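PDB 3S52: putative fumarylacetoacetate hydrolase family protein, which is of unknown function but belongs to the fumarylacetoacetate hydrolase family and has a strand-rich fold that assembles with a second copy of itself. Local coordinates for residues F17-V23 against T183-I189; E43-I48 against Y177-F182; A87-A93 against I172-S176; Y99-L105 against S130-F136. All blocks are in the same frame, centred on the assembly; numbering follows the deposited sequence.

Contact 1: F17-V23 against T183-I189; sequences FPVNKVV and TLRAGDI
Val22 and Ile189 are parallel neighbours in the mixed sheet of this fumarylacetoacetate hydrolase-family fold, and a type II beta turn, Arg185 to Asp188, leads the chain into the pairing. The backbone bonds follow the parallel pattern: Ile189 N gives to Lys21 O (3.2 Å), and Ile189 O accepts from Val23 N (3.0 Å), so Ile189 straddles the opposing Val22.

The polar side chains tie the turn to the strand. Lys21 leaves the backbone with CG between N and the carbonyl carbon (chi1 65°), runs extended, and bends at chi4, which turns NZ onto two acceptors. It forms a salt bridge to Asp188 OD2 at 2.8 Å and reaches Thr183 O, nearly in line with the C=O, at 2.8 Å. Arg185 N meets the same OD2 through the opposite face of the carboxylate, while Lys21 N bonds to OD1 (3.2 Å) from above its plane. Three donors thus fix the rotation of the Asp188 carboxylate. Arg185 itself sends its guanidinium to Glu51 of the second subunit.

Water 1 bridges Asn20 N, Lys21 O and Gly187 O. Among apolar groups, Val23 CG2 lies 3.7 Å from Leu184 CD2, the side chains crossing nearly at right angles. At Gly187, whose positive phi suits the turn, CA makes a CA-H...O contact of 3.1 Å with Pro18 O.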
loop_
_atom_site.group_PDB
_atom_site.type_symbol
_atom_site.label_atom_id
_atom_site.label_comp_id
_atom_site.label_asym_id
_atom_site.label_seq_id
_atom_site.Cartn_x
_atom_site.Cartn_y
_atom_site.Cartn_z
ATOM N N PHE A 17 -2.867 10.854 16.682
ATOM C CA PHE A 17 -1.962 9.888 16.061
ATOM C C PHE A 17 -1.739 10.287 14.613
ATOM O O PHE A 17 -2.649 10.792 13.974
ATOM C CB PHE A 17 -2.555 8.470 16.035
ATOM C CG PHE A 17 -2.860 7.886 17.392
ATOM C CD1 PHE A 17 -1.851 7.372 18.186
ATOM C CD2 PHE A 17 -4.161 7.815 17.846
ATOM C CE1 PHE A 17 -2.143 6.812 19.417
ATOM C CE2 PHE A 17 -4.460 7.266 19.076
ATOM C CZ PHE A 17 -3.448 6.759 19.862
ATOM N N PRO A 18 -0.544 10.008 14.073
ATOM C CA PRO A 18 -0.282 10.172 12.634
ATOM C C PRO A 18 -1.140 9.246 11.750
ATOM O O PRO A 18 -1.632 8.207 12.182
ATOM C CB PRO A 18 1.193 9.763 12.502
ATOM C CG PRO A 18 1.755 9.860 13.875
ATOM C CD PRO A 18 0.637 9.499 14.792
ATOM N N VAL A 19 -1.313 9.630 10.499
ATOM C CA VAL A 19 -2.010 8.795 9.544
ATOM C C VAL A 19 -0.982 8.348 8.518
ATOM O O VAL A 19 -0.261 9.180 7.969
ATOM C CB VAL A 19 -3.107 9.603 8.854
ATOM C CG1 VAL A 19 -3.761 8.788 7.716
ATOM C CG2 VAL A 19 -4.133 10.064 9.896
ATOM N N ASN A 20 -0.861 7.040 8.303
ATOM C CA ASN A 20 0.034 6.550 7.249
ATOM C C ASN A 20 -0.591 5.496 6.362
ATOM O O ASN A 20 -0.812 5.725 5.168
ATOM C CB ASN A 20 1.353 6.024 7.834
ATOM C CG ASN A 20 2.254 7.138 8.312
ATOM O OD1 ASN A 20 2.325 7.437 9.517
ATOM N ND2 ASN A 20 2.944 7.778 7.368
ATOM N N LYS A 21 -0.860 4.327 6.936
ATOM C CA LYS A 21 -1.360 3.209 6.134
ATOM C C LYS A 21 -2.391 2.367 6.870
ATOM O O LYS A 21 -2.594 2.508 8.084
ATOM C CB LYS A 21 -0.207 2.308 5.647
ATOM C CG LYS A 21 0.552 1.571 6.781
ATOM C CD LYS A 21 1.664 0.665 6.218
ATOM C CE LYS A 21 2.564 0.098 7.339
ATOM N NZ LYS A 21 3.268 1.173 8.123
ATOM N N VAL A 22 -3.019 1.481 6.107
ATOM C CA VAL A 22 -3.995 0.520 6.599
ATOM C C VAL A 22 -3.536 -0.860 6.108
ATOM O O VAL A 22 -3.388 -1.058 4.908
ATOM C CB VAL A 22 -5.382 0.837 6.013
ATOM C CG1 VAL A 22 -6.451 -0.078 6.602
ATOM C CG2 VAL A 22 -5.722 2.286 6.250
ATOM N N VAL A 23 -3.262 -1.784 7.029
ATOM C CA VAL A 23 -2.845 -3.143 6.673
ATOM C C VAL A 23 -4.055 -4.034 6.858
ATOM O O VAL A 23 -4.742 -3.958 7.867
ATOM C CB VAL A 23 -1.631 -3.625 7.504
ATOM C CG1 VAL A 23 -1.103 -4.995 6.995
ATOM C CG2 VAL A 23 -0.528 -2.597 7.455
ATOM N N THR A 183 6.421 -2.642 9.505
ATOM C CA THR A 183 6.391 -1.899 10.759
ATOM C C THR A 183 5.031 -1.209 10.829
ATOM O O THR A 183 4.625 -0.520 9.891
ATOM C CB THR A 183 7.518 -0.848 10.829
ATOM O OG1 THR A 183 8.770 -1.513 11.039
ATOM C CG2 THR A 183 7.267 0.147 11.984
ATOM N N LEU A 184 4.308 -1.414 11.919
ATOM C CA LEU A 184 3.030 -0.743 12.101
ATOM C C LEU A 184 3.234 0.444 13.032
ATOM O O LEU A 184 3.460 0.267 14.227
ATOM C CB LEU A 184 1.985 -1.703 12.669
ATOM C CG LEU A 184 1.795 -3.029 11.930
ATOM C CD1 LEU A 184 0.652 -3.819 12.537
ATOM C CD2 LEU A 184 1.565 -2.803 10.444
ATOM N N ARG A 185 3.179 1.651 12.480
ATOM C CA ARG A 185 3.461 2.834 13.271
ATOM C C ARG A 185 2.243 3.175 14.118
ATOM O O ARG A 185 1.120 2.782 13.795
ATOM C CB ARG A 185 3.837 4.003 12.363
ATOM C CG ARG A 185 5.079 3.763 11.466
ATOM C CD ARG A 185 5.750 5.097 11.086
ATOM N NE ARG A 185 6.812 4.981 10.072
ATOM C CZ ARG A 185 8.040 4.536 10.325
ATOM N NH1 ARG A 185 8.944 4.482 9.356
ATOM N NH2 ARG A 185 8.366 4.133 11.545
ATOM N N ALA A 186 2.468 3.896 15.207
ATOM C CA ALA A 186 1.360 4.484 15.941
ATOM C C ALA A 186 0.523 5.245 14.926
ATOM O O ALA A 186 1.064 5.981 14.104
ATOM C CB ALA A 186 1.883 5.435 17.016
ATOM N N GLY A 187 -0.791 5.047 14.960
ATOM C CA GLY A 187 -1.668 5.704 14.010
ATOM C C GLY A 187 -1.989 4.835 12.806
ATOM O O GLY A 187 -2.852 5.185 12.009
ATOM N N ASP A 188 -1.297 3.707 12.648
ATOM C CA ASP A 188 -1.683 2.808 11.567
ATOM C C ASP A 188 -2.964 2.095 11.959
ATOM O O ASP A 188 -3.291 1.983 13.137
ATOM C CB ASP A 188 -0.589 1.807 11.196
ATOM C CG ASP A 188 0.531 2.437 10.351
ATOM O OD1 ASP A 188 0.354 3.548 9.803
ATOM O OD2 ASP A 188 1.594 1.807 10.224
ATOM N N ILE A 189 -3.692 1.619 10.959
ATOM C CA ILE A 189 -4.954 0.951 11.192
ATOM C C ILE A 189 -4.838 -0.460 10.635
ATOM O O ILE A 189 -4.210 -0.671 9.592
ATOM C CB ILE A 189 -6.107 1.713 10.472
ATOM C CG1 ILE A 189 -6.250 3.140 11.021
ATOM C CG2 ILE A 189 -7.412 0.957 10.566
ATOM C CD1 ILE A 189 -7.097 4.058 10.126
HETATM O O HOH W 1 -2.960 5.270 9.230
HETATM O O HOH W 2 0.862 6.110 11.238
#

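Contact 2: E43-I48 against Y177-F182; sequences EPVLFI and YMSRFF
Tyr177 swings its ring from helix 171-181 toward Pro44 because its CG lies anti to the backbone N (chi1 178°). From the strand side, Ile48 extends CG1 and CD1 (chi2 179°) to meet Phe182 from the opposite direction.

Both aromatic rings receive aliphatic carbon on a face. Pro44 CD sits 4.0 Å from the Tyr177 centroid, shifted toward the rim, and Pro44 CG comes within 3.5 Å of CD2 of that tyrosine. Ile48 CD1 stands 3.8 Å from the Phe182 centroid and only 6° off the ring normal, a nearly axial CH-pi contact; Phe181 CB lies over the centre of the other face, so the Phe182 ring is sandwiched. Between these two pairs Leu46 fills the middle. Its CD1 touches Tyr177 CE2 and, at 3.8 Å, CG of Met178, here a selenomethionine, while its CD2 meets both CG and CE of Met178.

Glu43 crosses the far end of Tyr177 at about a right angle, OE1 lying 3.3 Å from CE1. The helix end and the residue after it therefore rest on strand 45-50 and the residues leading into it through dispersion and CH-pi contacts, while the Tyr177 hydroxyl and Pro44 O both bond to Lys123 of the second subunit.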
loop_
_atom_site.group_PDB
_atom_site.type_symbol
_atom_site.label_atom_id
_atom_site.label_comp_id
_atom_site.label_asym_id
_atom_site.label_seq_id
_atom_site.Cartn_x
_atom_site.Cartn_y
_atom_site.Cartn_z
ATOM N N GLU A 43 -1.078 -18.984 5.267
ATOM C CA GLU A 43 -0.799 -17.788 6.061
ATOM C C GLU A 43 -1.698 -16.640 5.626
ATOM O O GLU A 43 -2.172 -16.607 4.478
ATOM C CB GLU A 43 0.662 -17.385 5.900
ATOM C CG GLU A 43 1.618 -18.556 6.049
ATOM C CD GLU A 43 3.053 -18.114 6.130
ATOM O OE1 GLU A 43 3.410 -17.470 7.144
ATOM O OE2 GLU A 43 3.809 -18.381 5.174
ATOM N N PRO A 44 -1.945 -15.694 6.544
ATOM C CA PRO A 44 -2.866 -14.600 6.260
ATOM C C PRO A 44 -2.527 -13.916 4.951
ATOM O O PRO A 44 -1.360 -13.656 4.656
ATOM C CB PRO A 44 -2.642 -13.646 7.424
ATOM C CG PRO A 44 -2.249 -14.559 8.568
ATOM C CD PRO A 44 -1.553 -15.743 7.969
ATOM N N VAL A 45 -3.565 -13.632 4.179
ATOM C CA VAL A 45 -3.450 -12.851 2.954
ATOM C C VAL A 45 -3.421 -11.371 3.317
ATOM O O VAL A 45 -4.353 -10.858 3.925
ATOM C CB VAL A 45 -4.648 -13.137 2.059
ATOM C CG1 VAL A 45 -4.607 -12.271 0.823
ATOM C CG2 VAL A 45 -4.658 -14.626 1.696
ATOM N N LEU A 46 -2.333 -10.694 2.970
ATOM C CA LEU A 46 -2.119 -9.315 3.414
ATOM C C LEU A 46 -2.072 -8.353 2.240
ATOM O O LEU A 46 -1.428 -8.628 1.232
ATOM C CB LEU A 46 -0.801 -9.206 4.191
ATOM C CG LEU A 46 -0.728 -10.001 5.498
ATOM C CD1 LEU A 46 0.466 -9.548 6.310
ATOM C CD2 LEU A 46 -2.010 -9.756 6.306
ATOM N N PHE A 47 -2.754 -7.220 2.366
ATOM C CA PHE A 47 -2.571 -6.133 1.413
ATOM C C PHE A 47 -2.709 -4.838 2.183
ATOM O O PHE A 47 -3.029 -4.862 3.375
ATOM C CB PHE A 47 -3.578 -6.223 0.263
ATOM C CG PHE A 47 -5.021 -6.148 0.706
ATOM C CD1 PHE A 47 -5.701 -7.287 1.107
ATOM C CD2 PHE A 47 -5.699 -4.937 0.695
ATOM C CE1 PHE A 47 -7.027 -7.217 1.512
ATOM C CE2 PHE A 47 -7.030 -4.852 1.103
ATOM C CZ PHE A 47 -7.692 -5.986 1.514
ATOM N N ILE A 48 -2.486 -3.711 1.519
ATOM C CA ILE A 48 -2.387 -2.437 2.234
ATOM C C ILE A 48 -3.143 -1.357 1.473
ATOM O O ILE A 48 -3.167 -1.387 0.248
ATOM C CB ILE A 48 -0.905 -2.002 2.385
ATOM C CG1 ILE A 48 -0.122 -3.029 3.209
ATOM C CG2 ILE A 48 -0.791 -0.586 3.021
ATOM C CD1 ILE A 48 1.369 -2.694 3.401
ATOM N N TYR A 177 1.626 -11.290 13.155
ATOM C CA TYR A 177 2.065 -11.728 11.836
ATOM C C TYR A 177 2.378 -10.563 10.879
ATOM O O TYR A 177 3.469 -10.520 10.284
ATOM C CB TYR A 177 1.038 -12.687 11.223
ATOM C CG TYR A 177 1.405 -13.153 9.835
ATOM C CD1 TYR A 177 2.460 -14.041 9.625
ATOM C CD2 TYR A 177 0.714 -12.689 8.729
ATOM C CE1 TYR A 177 2.805 -14.461 8.337
ATOM C CE2 TYR A 177 1.041 -13.107 7.442
ATOM C CZ TYR A 177 2.083 -13.989 7.250
ATOM O OH TYR A 177 2.395 -14.383 5.959
HETATM N N MSE A 178 1.445 -9.620 10.742
HETATM C CA MSE A 178 1.646 -8.450 9.869
HETATM C C MSE A 178 2.946 -7.717 10.197
HETATM O O MSE A 178 3.661 -7.256 9.314
HETATM C CB MSE A 178 0.487 -7.451 9.989
HETATM C CG MSE A 178 -0.851 -7.953 9.491
HETATM SE SE MSE A 178 -2.317 -6.748 10.071
HETATM C CE MSE A 178 -3.747 -7.480 8.892
ATOM N N SER A 179 3.243 -7.597 11.477
ATOM C CA SER A 179 4.421 -6.835 11.908
ATOM C C SER A 179 5.732 -7.531 11.524
ATOM O O SER A 179 6.791 -6.937 11.664
ATOM C CB SER A 179 4.396 -6.602 13.424
ATOM O OG SER A 179 4.789 -7.782 14.130
ATOM N N ARG A 180 5.676 -8.783 11.057
ATOM C CA ARG A 180 6.891 -9.454 10.588
ATOM C C ARG A 180 7.316 -8.855 9.259
ATOM O O ARG A 180 8.487 -8.843 8.921
ATOM C CB ARG A 180 6.675 -10.954 10.399
ATOM C CG ARG A 180 6.471 -11.752 11.689
ATOM C CD ARG A 180 6.313 -13.245 11.359
ATOM N NE ARG A 180 7.474 -13.742 10.621
ATOM C CZ ARG A 180 7.460 -14.793 9.810
ATOM N NH1 ARG A 180 6.337 -15.475 9.610
ATOM N NH2 ARG A 180 8.575 -15.156 9.191
ATOM N N PHE A 181 6.339 -8.360 8.511
ATOM C CA PHE A 181 6.559 -7.769 7.189
ATOM C C PHE A 181 6.623 -6.250 7.258
ATOM O O PHE A 181 7.503 -5.636 6.653
ATOM C CB PHE A 181 5.507 -8.235 6.165
ATOM C CG PHE A 181 5.621 -9.691 5.819
ATOM C CD1 PHE A 181 6.395 -10.104 4.732
ATOM C CD2 PHE A 181 4.989 -10.653 6.598
ATOM C CE1 PHE A 181 6.512 -11.446 4.411
ATOM C CE2 PHE A 181 5.096 -11.993 6.291
ATOM C CZ PHE A 181 5.863 -12.399 5.195
ATOM N N PHE A 182 5.601 -5.654 7.873
ATOM C CA PHE A 182 5.456 -4.201 7.906
ATOM C C PHE A 182 5.555 -3.630 9.321
ATOM O O PHE A 182 4.891 -4.098 10.242
ATOM C CB PHE A 182 4.126 -3.807 7.261
ATOM C CG PHE A 182 3.771 -4.661 6.068
ATOM C CD1 PHE A 182 4.506 -4.573 4.895
ATOM C CD2 PHE A 182 2.718 -5.550 6.122
ATOM C CE1 PHE A 182 4.191 -5.355 3.799
ATOM C CE2 PHE A 182 2.401 -6.333 5.023
ATOM C CZ PHE A 182 3.149 -6.239 3.872
#

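Contact 3: A87-A93 against I172-S176; sequences ASEDRVA and IPLIS
Ser176 OG donates to Ala87 O across 2.7 Å, nearly in line with the C=O, a direct polar link between helix 171-181 and the loop that leads into helix 89-95. With OG anti to the backbone N (chi1 178°), the hydroxyl leans out to that loop. Water 3 doubles the link, giving one proton to Ala87 O (2.7 Å) and another to Ser176 O (2.9 Å), so Ala87 O accepts twice.

Beside this pair the contact is mainly aliphatic. Val92 points at the partner helix and splits its methyls: CG1 packs on Ile175 CB at 3.8 Å, and CG2 lies against the backbone of Ser176. Ile172 CG2 presses on Glu89 CB at 3.4 Å, while Glu89 stretches on until OE2 lies 3.6 Å from Pro173 CB.

Behind this shell, Ser88 is the N-cap of helix 89-95: its OG accepts from Arg91 N at 3.2 Å, fixing the start of the helix next to Ala87. Ser179, farther along the partner helix, bonds through OG to Ala87 N. The short axes pass 8.7 Å apart at 103°, close to perpendicular, and Ile175 continues inward onto Val78 and Ile80 of strand 70-80.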
loop_
_atom_site.group_PDB
_atom_site.type_symbol
_atom_site.label_atom_id
_atom_site.label_comp_id
_atom_site.label_asym_id
_atom_site.label_seq_id
_atom_site.Cartn_x
_atom_site.Cartn_y
_atom_site.Cartn_z
ATOM N N ALA A 87 6.646 -8.072 16.399
ATOM C CA ALA A 87 6.183 -7.998 17.777
ATOM C C ALA A 87 5.540 -9.301 18.243
ATOM O O ALA A 87 4.862 -9.976 17.474
ATOM C CB ALA A 87 5.203 -6.849 17.935
ATOM N N SER A 88 5.760 -9.639 19.507
ATOM C CA SER A 88 5.128 -10.793 20.129
ATOM C C SER A 88 3.648 -10.511 20.336
ATOM O O SER A 88 3.212 -9.361 20.304
ATOM C CB SER A 88 5.767 -11.092 21.482
ATOM O OG SER A 88 5.377 -10.103 22.426
ATOM N N GLU A 89 2.871 -11.567 20.546
ATOM C CA GLU A 89 1.446 -11.400 20.772
ATOM C C GLU A 89 1.173 -10.492 21.964
ATOM O O GLU A 89 0.281 -9.661 21.913
ATOM C CB GLU A 89 0.755 -12.753 20.931
ATOM C CG GLU A 89 0.626 -13.510 19.616
ATOM C CD GLU A 89 -0.087 -14.839 19.776
ATOM O OE1 GLU A 89 -0.601 -15.114 20.882
ATOM O OE2 GLU A 89 -0.130 -15.612 18.796
ATOM N N ASP A 90 1.956 -10.631 23.032
ATOM C CA ASP A 90 1.756 -9.778 24.203
ATOM C C ASP A 90 2.060 -8.297 23.930
ATOM O O ASP A 90 1.324 -7.410 24.370
ATOM C CB ASP A 90 2.621 -10.275 25.363
ATOM N N ARG A 91 3.121 -8.025 23.184
ATOM C CA ARG A 91 3.421 -6.648 22.832
ATOM C C ARG A 91 2.300 -6.062 21.969
ATOM O O ARG A 91 1.915 -4.900 22.137
ATOM C CB ARG A 91 4.767 -6.557 22.124
ATOM C CG ARG A 91 5.180 -5.124 21.784
ATOM C CD ARG A 91 6.481 -5.090 20.992
ATOM N NE ARG A 91 7.566 -5.707 21.746
ATOM C CZ ARG A 91 8.256 -5.085 22.698
ATOM N NH1 ARG A 91 9.232 -5.716 23.344
ATOM N NH2 ARG A 91 7.965 -3.827 23.005
ATOM N N VAL A 92 1.769 -6.872 21.056
ATOM C CA VAL A 92 0.652 -6.447 20.208
ATOM C C VAL A 92 -0.553 -6.087 21.061
ATOM O O VAL A 92 -1.116 -5.000 20.928
ATOM C CB VAL A 92 0.244 -7.531 19.161
ATOM C CG1 VAL A 92 -1.179 -7.286 18.649
ATOM C CG2 VAL A 92 1.248 -7.555 18.000
ATOM N N ALA A 93 -0.941 -6.995 21.947
ATOM C CA ALA A 93 -2.067 -6.725 22.838
ATOM C C ALA A 93 -1.958 -5.345 23.520
ATOM O O ALA A 93 -2.947 -4.624 23.613
ATOM C CB ALA A 93 -2.193 -7.837 23.885
ATOM N N ILE A 172 -4.977 -10.628 17.545
ATOM C CA ILE A 172 -3.615 -10.519 18.062
ATOM C C ILE A 172 -2.550 -11.265 17.235
ATOM O O ILE A 172 -1.605 -10.649 16.756
ATOM C CB ILE A 172 -3.562 -10.866 19.564
ATOM C CG1 ILE A 172 -4.163 -9.699 20.357
ATOM C CG2 ILE A 172 -2.138 -11.123 20.011
ATOM C CD1 ILE A 172 -4.850 -10.127 21.625
ATOM N N PRO A 173 -2.707 -12.585 17.048
ATOM C CA PRO A 173 -1.764 -13.260 16.146
ATOM C C PRO A 173 -1.733 -12.656 14.736
ATOM O O PRO A 173 -0.695 -12.706 14.068
ATOM C CB PRO A 173 -2.282 -14.707 16.089
ATOM C CG PRO A 173 -3.692 -14.667 16.704
ATOM C CD PRO A 173 -3.666 -13.518 17.675
ATOM N N LEU A 174 -2.848 -12.103 14.272
ATOM C CA LEU A 174 -2.852 -11.505 12.935
ATOM C C LEU A 174 -1.905 -10.302 12.908
ATOM O O LEU A 174 -1.039 -10.166 12.032
ATOM C CB LEU A 174 -4.270 -11.067 12.529
ATOM C CG LEU A 174 -4.415 -10.366 11.168
ATOM C CD1 LEU A 174 -4.128 -11.304 10.020
ATOM C CD2 LEU A 174 -5.824 -9.780 11.027
ATOM N N ILE A 175 -2.067 -9.429 13.888
ATOM C CA ILE A 175 -1.279 -8.216 13.917
ATOM C C ILE A 175 0.179 -8.567 14.168
ATOM O O ILE A 175 1.082 -7.955 13.609
ATOM C CB ILE A 175 -1.807 -7.209 14.947
ATOM C CG1 ILE A 175 -3.197 -6.725 14.534
ATOM C CG2 ILE A 175 -0.864 -6.024 15.055
ATOM C CD1 ILE A 175 -3.818 -5.728 15.523
ATOM N N SER A 176 0.408 -9.581 14.993
ATOM C CA SER A 176 1.759 -10.049 15.223
ATOM C C SER A 176 2.362 -10.468 13.888
ATOM O O SER A 176 3.456 -10.041 13.517
ATOM C CB SER A 176 1.753 -11.214 16.214
ATOM O OG SER A 176 3.056 -11.719 16.405
HETATM O O HOH W 3 5.754 -10.903 15.102
#

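Contact 4: Y99-L105 against S130-F136; sequences YGVALDL and SCPISGF
Ala102 and Ile133 form a non-hydrogen-bonded antiparallel pair, CA atoms 4.2 Å apart, where strands 96-107 and 131-138 of the mixed sheet run side by side, the axes of segments 99-103 and 131-133 inclined at 150°. The pair is flanked by Leu103 N to Pro132 O and Ser134 N to Val101 O, each 3.0 Å; farther along, Leu105 N reaches Ser130 O. Pro132 accepts through its O but cannot give the return bond, its ring carbon CD facing Leu103 O instead.

Side chains pack both across and diagonally between the strands. Ala102 CB rests against Ile133 CG1 at 4.0 Å and near Cys131 SG. Leu105 slants across the proline ring, its CG 3.9 Å from Pro132 CD, and Leu103 CB adds a looser touch to that same CD. Phe136 sets CD1 obliquely against the Tyr99-Gly100 peptide, 3.6 Å from Gly100 N; Gly100 has no side chain in the way. Asp104 turns away from this strand pair and forms salt bridges with Lys49 and Lys125; its side chain lies about 5 Å from a bound sulfate ion.

Where strand 131-138 is interrupted, a side chain takes over from the main chain. Ser134 holds OG between its backbone N and carbonyl carbon (chi1 69°), and the hydroxyl accepts from Val101 N at 2.8 Å, almost straight at 172°, while donating to Gly135 O at 2.8 Å.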
loop_
_atom_site.group_PDB
_atom_site.type_symbol
_atom_site.label_atom_id
_atom_site.label_comp_id
_atom_site.label_asym_id
_atom_site.label_seq_id
_atom_site.Cartn_x
_atom_site.Cartn_y
_atom_site.Cartn_z
ATOM N N TYR A 99 -10.918 0.659 18.791
ATOM C CA TYR A 99 -11.522 -0.104 17.720
ATOM C C TYR A 99 -12.568 0.700 16.958
ATOM O O TYR A 99 -13.215 1.581 17.511
ATOM C CB TYR A 99 -12.153 -1.368 18.288
ATOM C CG TYR A 99 -11.172 -2.282 18.982
ATOM C CD1 TYR A 99 -10.364 -3.135 18.252
ATOM C CD2 TYR A 99 -11.068 -2.300 20.371
ATOM C CE1 TYR A 99 -9.466 -3.987 18.881
ATOM C CE2 TYR A 99 -10.172 -3.143 21.010
ATOM C CZ TYR A 99 -9.379 -3.990 20.254
ATOM O OH TYR A 99 -8.483 -4.834 20.861
ATOM N N GLY A 100 -12.758 0.355 15.691
ATOM C CA GLY A 100 -13.651 1.095 14.828
ATOM C C GLY A 100 -14.227 0.147 13.796
ATOM O O GLY A 100 -13.996 -1.061 13.854
ATOM N N VAL A 101 -15.020 0.689 12.886
ATOM C CA VAL A 101 -15.591 -0.123 11.834
ATOM C C VAL A 101 -15.337 0.561 10.501
ATOM O O VAL A 101 -15.494 1.781 10.377
ATOM C CB VAL A 101 -17.090 -0.392 12.062
ATOM C CG1 VAL A 101 -17.876 0.923 12.125
ATOM C CG2 VAL A 101 -17.641 -1.317 10.973
ATOM N N ALA A 102 -14.905 -0.222 9.515
ATOM C CA ALA A 102 -14.637 0.317 8.188
ATOM C C ALA A 102 -15.357 -0.471 7.101
ATOM O O ALA A 102 -15.869 -1.570 7.339
ATOM C CB ALA A 102 -13.129 0.324 7.910
ATOM N N LEU A 103 -15.387 0.114 5.911
ATOM C CA LEU A 103 -15.746 -0.583 4.678
ATOM C C LEU A 103 -14.492 -0.732 3.830
ATOM O O LEU A 103 -13.877 0.259 3.439
ATOM C CB LEU A 103 -16.765 0.230 3.878
ATOM C CG LEU A 103 -18.094 0.490 4.582
ATOM C CD1 LEU A 103 -19.015 1.302 3.693
ATOM C CD2 LEU A 103 -18.742 -0.830 4.973
ATOM N N ASP A 104 -14.104 -1.963 3.529
ATOM C CA ASP A 104 -13.011 -2.141 2.611
ATOM C C ASP A 104 -13.733 -2.236 1.281
ATOM O O ASP A 104 -14.155 -3.321 0.860
ATOM C CB ASP A 104 -12.290 -3.452 2.987
ATOM C CG ASP A 104 -11.399 -4.013 1.872
ATOM O OD1 ASP A 104 -11.080 -3.293 0.897
ATOM O OD2 ASP A 104 -10.999 -5.199 2.001
ATOM N N LEU A 105 -13.782 -1.105 0.574
ATOM C CA LEU A 105 -14.497 -1.033 -0.701
ATOM C C LEU A 105 -13.607 -1.604 -1.779
ATOM O O LEU A 105 -12.416 -1.302 -1.839
ATOM C CB LEU A 105 -14.877 0.402 -1.087
ATOM C CG LEU A 105 -15.729 1.263 -0.149
ATOM C CD1 LEU A 105 -15.997 2.607 -0.798
ATOM C CD2 LEU A 105 -17.027 0.568 0.197
ATOM N N SER A 130 -11.253 4.316 -0.808
ATOM C CA SER A 130 -11.679 2.907 -0.713
ATOM C C SER A 130 -11.760 2.398 0.731
ATOM O O SER A 130 -11.950 1.202 0.969
ATOM C CB SER A 130 -10.738 1.992 -1.485
ATOM O OG SER A 130 -9.470 2.007 -0.873
ATOM N N CYS A 131 -11.539 3.286 1.691
ATOM C CA CYS A 131 -11.593 2.883 3.091
ATOM C C CYS A 131 -12.268 3.943 3.971
ATOM O O CYS A 131 -11.623 4.604 4.779
ATOM C CB CYS A 131 -10.202 2.529 3.615
ATOM S SG CYS A 131 -10.217 1.751 5.267
ATOM N N PRO A 132 -13.584 4.095 3.811
ATOM C CA PRO A 132 -14.426 4.863 4.733
ATOM C C PRO A 132 -14.364 4.220 6.103
ATOM O O PRO A 132 -14.574 3.007 6.208
ATOM C CB PRO A 132 -15.841 4.657 4.175
ATOM C CG PRO A 132 -15.656 4.172 2.787
ATOM C CD PRO A 132 -14.368 3.414 2.776
ATOM N N ILE A 133 -14.118 5.017 7.137
ATOM C CA ILE A 133 -13.941 4.469 8.472
ATOM C C ILE A 133 -14.589 5.358 9.536
ATOM O O ILE A 133 -14.682 6.583 9.366
ATOM C CB ILE A 133 -12.443 4.265 8.777
ATOM C CG1 ILE A 133 -12.239 3.570 10.121
ATOM C CG2 ILE A 133 -11.710 5.580 8.756
ATOM C CD1 ILE A 133 -10.864 2.897 10.215
ATOM N N SER A 134 -15.044 4.721 10.615
ATOM C CA SER A 134 -15.659 5.395 11.753
ATOM C C SER A 134 -14.613 6.020 12.681
ATOM O O SER A 134 -13.405 5.875 12.479
ATOM C CB SER A 134 -16.470 4.375 12.578
ATOM O OG SER A 134 -15.601 3.442 13.243
ATOM N N GLY A 135 -15.099 6.686 13.721
ATOM C CA GLY A 135 -14.258 7.102 14.823
ATOM C C GLY A 135 -13.902 5.862 15.625
ATOM O O GLY A 135 -14.514 4.809 15.449
ATOM N N PHE A 136 -12.922 5.990 16.508
ATOM C CA PHE A 136 -12.487 4.878 17.336
ATOM C C PHE A 136 -13.029 4.919 18.761
ATOM O O PHE A 136 -13.149 5.992 19.368
ATOM C CB PHE A 136 -10.957 4.762 17.324
ATOM C CG PHE A 136 -10.416 4.360 15.989
ATOM C CD1 PHE A 136 -10.330 3.020 15.637
ATOM C CD2 PHE A 136 -10.071 5.321 15.054
ATOM C CE1 PHE A 136 -9.863 2.653 14.382
ATOM C CE2 PHE A 136 -9.602 4.959 13.803
ATOM C CZ PHE A 136 -9.505 3.613 13.471
#

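In the fold
Contacts 1, 2 and 4 all reach the mixed sheet, and contacts 2 and 3 share helix 171-181, so this helix is joined both to strand 45-50 and to helix 89-95. Along the chain the contacts are nested: contact 1 closes the widest loop, then contact 2, contact 3 and, innermost, contact 4. Contact 4 is also the most central, about 6 Å from the chain's centre, whereas contact 3 lies about 18 Å out. Contact 1 touches the other three, through Val23 on Met178, Leu184 on Ile175 and Ile189 on Ile133. Contacts 1 and 2, with centres about 14 Å apart, both meet the second subunit, linking the sheet's packing to dimer assembly.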